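Local structure of ABC transporter substrate binding protein (Ribose) (Agrobacterium vitis S4, 4WT7) at residues 144-149 and 175-180; 169-174 and 184-189. The protein probably serves as the substrate-binding component of an ABC importer for sugars or related polyols, and holds d-allitol between its two lobes in the crystal. All coordinates share one frame; numbering follows the deposited sequence.

Contact 1: 144-149 and 175-180; sequences QLVSDI and VNVIKY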
loop_
_atom_site.group_PDB
_atom_site.type_symbol
_atom_site.label_atom_id
_atom_site.label_comp_id
_atom_site.label_asym_id
_atom_site.label_seq_id
_atom_site.Cartn_x
_atom_site.Cartn_y
_atom_site.Cartn_z
ATOM N N GLN A 144 -5.962 3.774 16.859
ATOM C CA GLN A 144 -7.396 3.783 16.630
ATOM C C GLN A 144 -7.961 2.419 17.015
ATOM O O GLN A 144 -8.971 2.320 17.709
ATOM C CB GLN A 144 -7.711 4.101 15.173
ATOM C CG GLN A 144 -9.221 4.074 14.868
ATOM C CD GLN A 144 -9.852 5.418 15.093
ATOM O OE1 GLN A 144 -9.446 6.396 14.479
ATOM N NE2 GLN A 144 -10.832 5.488 15.982
ATOM N N LEU A 145 -7.296 1.371 16.551
ATOM C CA LEU A 145 -7.724 0.010 16.809
ATOM C C LEU A 145 -7.815 -0.215 18.320
ATOM O O LEU A 145 -8.850 -0.643 18.832
ATOM C CB LEU A 145 -6.788 -1.008 16.117
ATOM C CG LEU A 145 -7.195 -2.497 16.260
ATOM C CD1 LEU A 145 -6.611 -3.375 15.167
ATOM C CD2 LEU A 145 -6.747 -3.051 17.588
ATOM N N VAL A 146 -6.736 0.102 19.037
ATOM C CA VAL A 146 -6.648 -0.118 20.483
ATOM C C VAL A 146 -7.739 0.665 21.234
ATOM O O VAL A 146 -8.532 0.089 22.016
ATOM C CB VAL A 146 -5.228 0.236 21.018
ATOM C CG1 VAL A 146 -5.224 0.383 22.540
ATOM C CG2 VAL A 146 -4.218 -0.833 20.591
ATOM N N SER A 147 -7.788 1.968 21.003
ATOM C CA SER A 147 -8.877 2.784 21.560
ATOM C C SER A 147 -10.249 2.124 21.280
ATOM O O SER A 147 -11.032 1.890 22.195
ATOM C CB SER A 147 -8.787 4.224 21.036
ATOM O OG SER A 147 -9.975 4.966 21.274
ATOM N N ASP A 148 -10.491 1.741 20.032
ATOM C CA ASP A 148 -11.769 1.173 19.629
ATOM C C ASP A 148 -12.168 -0.082 20.407
ATOM O O ASP A 148 -13.374 -0.342 20.623
ATOM C CB ASP A 148 -11.739 0.795 18.150
ATOM C CG ASP A 148 -12.043 1.964 17.201
ATOM O OD1 ASP A 148 -12.235 3.115 17.636
ATOM O OD2 ASP A 148 -12.063 1.705 15.983
ATOM N N ILE A 149 -11.189 -0.910 20.753
ATOM C CA ILE A 149 -11.496 -2.172 21.419
ATOM C C ILE A 149 -11.284 -2.096 22.927
ATOM O O ILE A 149 -11.289 -3.111 23.604
ATOM C CB ILE A 149 -10.717 -3.397 20.857
ATOM C CG1 ILE A 149 -9.224 -3.319 21.186
ATOM C CG2 ILE A 149 -10.957 -3.578 19.357
ATOM C CD1 ILE A 149 -8.523 -4.628 20.905
ATOM N N VAL A 175 2.644 -3.835 15.869
ATOM C CA VAL A 175 3.283 -4.633 16.897
ATOM C C VAL A 175 3.717 -3.671 18.003
ATOM O O VAL A 175 3.526 -3.915 19.203
ATOM C CB VAL A 175 4.493 -5.402 16.370
ATOM C CG1 VAL A 175 5.302 -5.899 17.524
ATOM C CG2 VAL A 175 4.046 -6.533 15.463
ATOM N N ASN A 176 4.278 -2.553 17.598
ATOM C CA ASN A 176 4.889 -1.692 18.573
ATOM C C ASN A 176 3.914 -0.908 19.402
ATOM O O ASN A 176 4.222 -0.526 20.531
ATOM C CB ASN A 176 5.839 -0.735 17.928
ATOM C CG ASN A 176 6.730 -0.127 18.928
ATOM O OD1 ASN A 176 7.560 -0.825 19.523
ATOM N ND2 ASN A 176 6.543 1.161 19.191
ATOM N N VAL A 177 2.767 -0.597 18.815
ATOM C CA VAL A 177 1.745 0.073 19.565
ATOM C C VAL A 177 1.182 -0.905 20.606
ATOM O O VAL A 177 1.139 -0.571 21.779
ATOM C CB VAL A 177 0.668 0.653 18.651
ATOM C CG1 VAL A 177 -0.529 1.092 19.447
ATOM C CG2 VAL A 177 1.254 1.846 17.891
ATOM N N ILE A 178 0.810 -2.116 20.204
ATOM C CA ILE A 178 0.140 -3.016 21.157
ATOM C C ILE A 178 1.092 -3.586 22.217
ATOM O O ILE A 178 0.663 -4.042 23.284
ATOM C CB ILE A 178 -0.676 -4.162 20.456
ATOM C CG1 ILE A 178 0.226 -5.275 19.921
ATOM C CG2 ILE A 178 -1.549 -3.582 19.335
ATOM C CD1 ILE A 178 -0.528 -6.332 19.117
ATOM N N LYS A 179 2.385 -3.591 21.931
ATOM C CA LYS A 179 3.348 -3.873 22.981
ATOM C C LYS A 179 3.060 -3.114 24.312
ATOM O O LYS A 179 3.308 -3.639 25.402
ATOM C CB LYS A 179 4.742 -3.554 22.472
ATOM C CG LYS A 179 5.795 -3.851 23.446
ATOM C CD LYS A 179 7.143 -3.972 22.793
ATOM C CE LYS A 179 8.019 -2.816 23.141
ATOM N NZ LYS A 179 9.485 -3.104 22.909
ATOM N N TYR A 180 2.538 -1.892 24.218
ATOM C CA TYR A 180 2.274 -1.047 25.382
ATOM C C TYR A 180 0.799 -1.047 25.834
ATOM O O TYR A 180 0.395 -0.196 26.638
ATOM C CB TYR A 180 2.741 0.381 25.092
ATOM C CG TYR A 180 4.225 0.409 24.872
ATOM C CD1 TYR A 180 5.087 0.522 25.942
ATOM C CD2 TYR A 180 4.767 0.222 23.601
ATOM C CE1 TYR A 180 6.454 0.498 25.756
ATOM C CE2 TYR A 180 6.150 0.185 23.402
ATOM C CZ TYR A 180 6.984 0.309 24.491
ATOM O OH TYR A 180 8.344 0.256 24.332
#

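Contact 2: 169-174 and 184-189; sequences IRYDQL and VKIIQP. With X9X (D-allitol), chain C.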
loop_
_atom_site.group_PDB
_atom_site.type_symbol
_atom_site.label_atom_id
_atom_site.label_comp_id
_atom_site.label_asym_id
_atom_site.label_seq_id
_atom_site.Cartn_x
_atom_site.Cartn_y
_atom_site.Cartn_z
ATOM N N ILE A 169 6.340 -1.745 7.452
ATOM C CA ILE A 169 6.338 -0.652 8.432
ATOM C C ILE A 169 4.999 -0.618 9.169
ATOM O O ILE A 169 4.950 -0.404 10.393
ATOM C CB ILE A 169 6.658 0.711 7.758
ATOM C CG1 ILE A 169 8.054 0.666 7.100
ATOM C CG2 ILE A 169 6.544 1.892 8.749
ATOM C CD1 ILE A 169 8.307 1.947 6.191
ATOM N N ARG A 170 3.905 -0.800 8.436
ATOM C CA ARG A 170 2.595 -0.737 9.063
ATOM C C ARG A 170 2.472 -1.852 10.097
ATOM O O ARG A 170 1.982 -1.625 11.198
ATOM C CB ARG A 170 1.470 -0.842 8.018
ATOM C CG ARG A 170 1.305 0.416 7.145
ATOM C CD ARG A 170 0.632 0.131 5.822
ATOM N NE ARG A 170 0.946 1.155 4.831
ATOM C CZ ARG A 170 0.644 1.082 3.534
ATOM N NH1 ARG A 170 -0.008 0.039 3.028
ATOM N NH2 ARG A 170 1.028 2.036 2.739
ATOM N N TYR A 171 2.956 -3.050 9.759
ATOM C CA TYR A 171 2.874 -4.161 10.688
ATOM C C TYR A 171 3.740 -3.887 11.914
ATOM O O TYR A 171 3.271 -4.027 13.060
ATOM C CB TYR A 171 3.267 -5.474 10.016
ATOM C CG TYR A 171 3.310 -6.606 10.997
ATOM C CD1 TYR A 171 2.137 -7.183 11.484
ATOM C CD2 TYR A 171 4.513 -7.071 11.481
ATOM C CE1 TYR A 171 2.189 -8.223 12.393
ATOM C CE2 TYR A 171 4.566 -8.123 12.394
ATOM C CZ TYR A 171 3.395 -8.701 12.836
ATOM O OH TYR A 171 3.465 -9.731 13.763
ATOM N N ASP A 172 4.982 -3.468 11.689
ATOM C CA ASP A 172 5.879 -3.135 12.792
ATOM C C ASP A 172 5.257 -2.137 13.766
ATOM O O ASP A 172 5.409 -2.224 14.991
ATOM C CB ASP A 172 7.209 -2.576 12.251
ATOM C CG ASP A 172 8.084 -3.646 11.666
ATOM O OD1 ASP A 172 7.756 -4.847 11.819
ATOM O OD2 ASP A 172 9.100 -3.323 11.038
ATOM N N GLN A 173 4.520 -1.177 13.224
ATOM C CA GLN A 173 3.915 -0.175 14.080
ATOM C C GLN A 173 2.760 -0.744 14.894
ATOM O O GLN A 173 2.557 -0.342 16.038
ATOM C CB GLN A 173 3.485 1.017 13.257
ATOM C CG GLN A 173 4.670 1.767 12.679
ATOM C CD GLN A 173 5.581 2.327 13.782
ATOM O OE1 GLN A 173 6.546 1.687 14.228
ATOM N NE2 GLN A 173 5.240 3.515 14.244
ATOM N N LEU A 174 2.004 -1.667 14.308
ATOM C CA LEU A 174 0.952 -2.342 15.038
ATOM C C LEU A 174 1.599 -3.085 16.190
ATOM O O LEU A 174 1.179 -2.994 17.350
ATOM C CB LEU A 174 0.241 -3.329 14.129
ATOM C CG LEU A 174 -0.761 -4.233 14.851
ATOM C CD1 LEU A 174 -1.989 -3.409 15.253
ATOM C CD2 LEU A 174 -1.114 -5.384 13.951
ATOM N N VAL A 184 -4.059 -6.546 24.585
ATOM C CA VAL A 184 -4.294 -6.703 23.153
ATOM C C VAL A 184 -3.348 -7.753 22.583
ATOM O O VAL A 184 -2.121 -7.668 22.740
ATOM C CB VAL A 184 -4.074 -5.382 22.385
ATOM C CG1 VAL A 184 -4.503 -5.542 20.960
ATOM C CG2 VAL A 184 -4.867 -4.238 23.042
ATOM N N LYS A 185 -3.913 -8.748 21.924
ATOM C CA LYS A 185 -3.120 -9.874 21.443
ATOM C C LYS A 185 -3.445 -10.146 20.006
ATOM O O LYS A 185 -4.615 -10.089 19.587
ATOM C CB LYS A 185 -3.463 -11.162 22.214
ATOM C CG LYS A 185 -3.723 -10.988 23.691
ATOM C CD LYS A 185 -2.498 -10.436 24.403
ATOM C CE LYS A 185 -2.112 -11.303 25.613
ATOM N NZ LYS A 185 -3.221 -11.399 26.616
ATOM N N ILE A 186 -2.415 -10.503 19.270
ATOM C CA ILE A 186 -2.564 -10.952 17.910
ATOM C C ILE A 186 -2.766 -12.461 17.961
ATOM O O ILE A 186 -1.975 -13.211 18.571
ATOM C CB ILE A 186 -1.318 -10.598 17.057
ATOM C CG1 ILE A 186 -1.104 -9.084 17.022
ATOM C CG2 ILE A 186 -1.445 -11.163 15.642
ATOM C CD1 ILE A 186 0.162 -8.679 16.256
ATOM N N ILE A 187 -3.850 -12.896 17.341
ATOM C CA ILE A 187 -4.202 -14.300 17.330
ATOM C C ILE A 187 -3.209 -15.092 16.509
ATOM O O ILE A 187 -2.809 -14.685 15.425
ATOM C CB ILE A 187 -5.568 -14.503 16.759
ATOM C CG1 ILE A 187 -6.603 -13.890 17.707
ATOM C CG2 ILE A 187 -5.834 -15.972 16.548
ATOM C CD1 ILE A 187 -8.007 -14.235 17.339
ATOM N N GLN A 188 -2.841 -16.251 17.024
ATOM C CA GLN A 188 -1.753 -17.013 16.424
ATOM C C GLN A 188 -2.241 -18.056 15.436
ATOM O O GLN A 188 -3.271 -18.730 15.650
ATOM C CB GLN A 188 -0.798 -17.585 17.475
ATOM C CG GLN A 188 0.037 -16.492 18.099
ATOM C CD GLN A 188 0.744 -15.644 17.054
ATOM O OE1 GLN A 188 1.526 -16.154 16.237
ATOM N NE2 GLN A 188 0.446 -14.340 17.043
ATOM N N PRO A 189 -1.378 -18.295 14.454
ATOM C CA PRO A 189 -1.244 -18.202 13.011
ATOM C C PRO A 189 -1.790 -16.839 12.567
ATOM O O PRO A 189 -2.986 -16.659 12.555
ATOM C CB PRO A 189 -2.095 -19.390 12.503
ATOM C CG PRO A 189 -2.385 -20.232 13.739
ATOM C CD PRO A 189 -1.409 -19.721 14.785
HETATM O OAA X9X C . 1.698 -4.616 -1.503
HETATM C CAG X9X C . 0.330 -4.604 -1.310
HETATM C CAI X9X C . -0.340 -3.297 -1.042
HETATM O OAC X9X C . -0.043 -2.805 0.243
HETATM C CAK X9X C . -0.084 -2.317 -2.150
HETATM O OAE X9X C . -0.443 -2.967 -3.307
HETATM C CAL X9X C . -0.996 -1.093 -2.047
HETATM O OAF X9X C . -2.332 -1.459 -2.015
HETATM C CAJ X9X C . -0.676 -0.087 -0.960
HETATM O OAD X9X C . -1.167 -0.431 0.289
HETATM C CAH X9X C . 0.778 0.324 -0.851
HETATM O OAB X9X C . 1.002 1.631 -0.368
#

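Contact 1: 144-149 and 175-180
Two neighbouring helices on one side of the mixed sheet in the second lobe of this periplasmic binding protein meet here near their C-terminal ends: helix 134-148 lends Val146, and helix 165-178 answers with Val177 and Ile178. The contact is a small apolar one, with 89 Å² buried between the segments and no hydrogen bond across it. Both close contacts are made by one methyl group, CG2 of Val146. The other methyl of that valine, CG1, stands anti to the backbone N (chi1 164°), which sets CG2 beside the backbone N and turns it to the facing helix. There CG2 of Val146 lies 4.0 Å from CG2 of Ile178, the two side chains crossing at a slant, and 4.3 Å from CG1 of Val177. Beta-branched residues suit such a place, because each carries a methyl close to the backbone and fills the groove between helices without a long, flexible chain. The backbones can therefore come fairly close, the CA atoms of Val146 and Ile178 being 7.4 Å apart. Val177 also rests on Ala142 and Leu143, one turn earlier on helix 134-148, while Ile178 extends the apolar patch onto Val184 and Ile186 of the edge strand. A polar face of helix 134-148 is fixed separately. Gln144, whose OE1 is bonded to Asn307, spans one turn to Asp148, whose OD2 is bonded to Tyr248. NE2 of Gln144 reaches OD1 of Asp148 at 3.2 Å; the acceptor lies in the amide plane, while the donor stands 36° out of the carboxylate plane.

Contact 2: 169-174 and 184-189
The apolar part of this contact centres on CD1 of Ile186, where strand 184-186 lies against helix 165-178 in a beta-alpha-beta unit that starts with strand 153-158. Leu174 brings CD2 to within 4.2 Å of CD1 of Ile186, and the hydroxyl end of Tyr171 comes alongside, with CE1 of Tyr171 at 4.4 Å from the same methyl. The methyl approaches the ring obliquely. With CG anti to the backbone N (chi1 175°), Tyr171 lays its ring out to the strand one turn before Leu174, and the two side chains receive the isoleucine together. An unbranched tip suits Ile186, since a single slim methyl reaches both partners; Val157 of the adjoining strand 153-158 and Trp223 extend this core.

Polar bonds lie around that core. The hydroxyl of Tyr171 is hydrogen-bonded to Glu190, so the residue is apolar along its ring and polar at its end. NE2 of Gln188 folds back to the carbonyl O of Ile186 at 3.1 Å, standing 62° above the carbonyl plane.

Ligand bonds come from the same helix. Arg170 runs extended from CG to NE and gives d-allitol two nearly straight bonds: NH1 to OAD at 3.0 Å and NH2 to OAB at 3.1 Å, both with angles of 161°. NE is held by Asn134 and NH1 also by the carbonyl of Ala225, which should fix the guanidinium's rotation. Its two terminal nitrogens thus make a two-pronged grip on neighbouring hydroxyls of the polyol, consistent with recognition of their spacing and direction.

In the fold
Contacts 1 and 2 use successive turns of helix 165-178 and lie with their centres about 9 Å apart in the same lobe. The helix is thus held by helix 134-148 in contact 1 and by strand 184-186 in contact 2. The two contacts join directly: CD1 of Ile178 packs 3.5 Å from CG1 of Ile186, and CG2 of Val146 lies 4.2 Å from CG2 of Val184. Only contact 2 includes a residue of the d-allitol pocket, Arg170, which shares the ligand with His44, Asp47, Asp120, Asp251 and Gln273. Contact 1 sits further along the helix, toward its end away from the ligand.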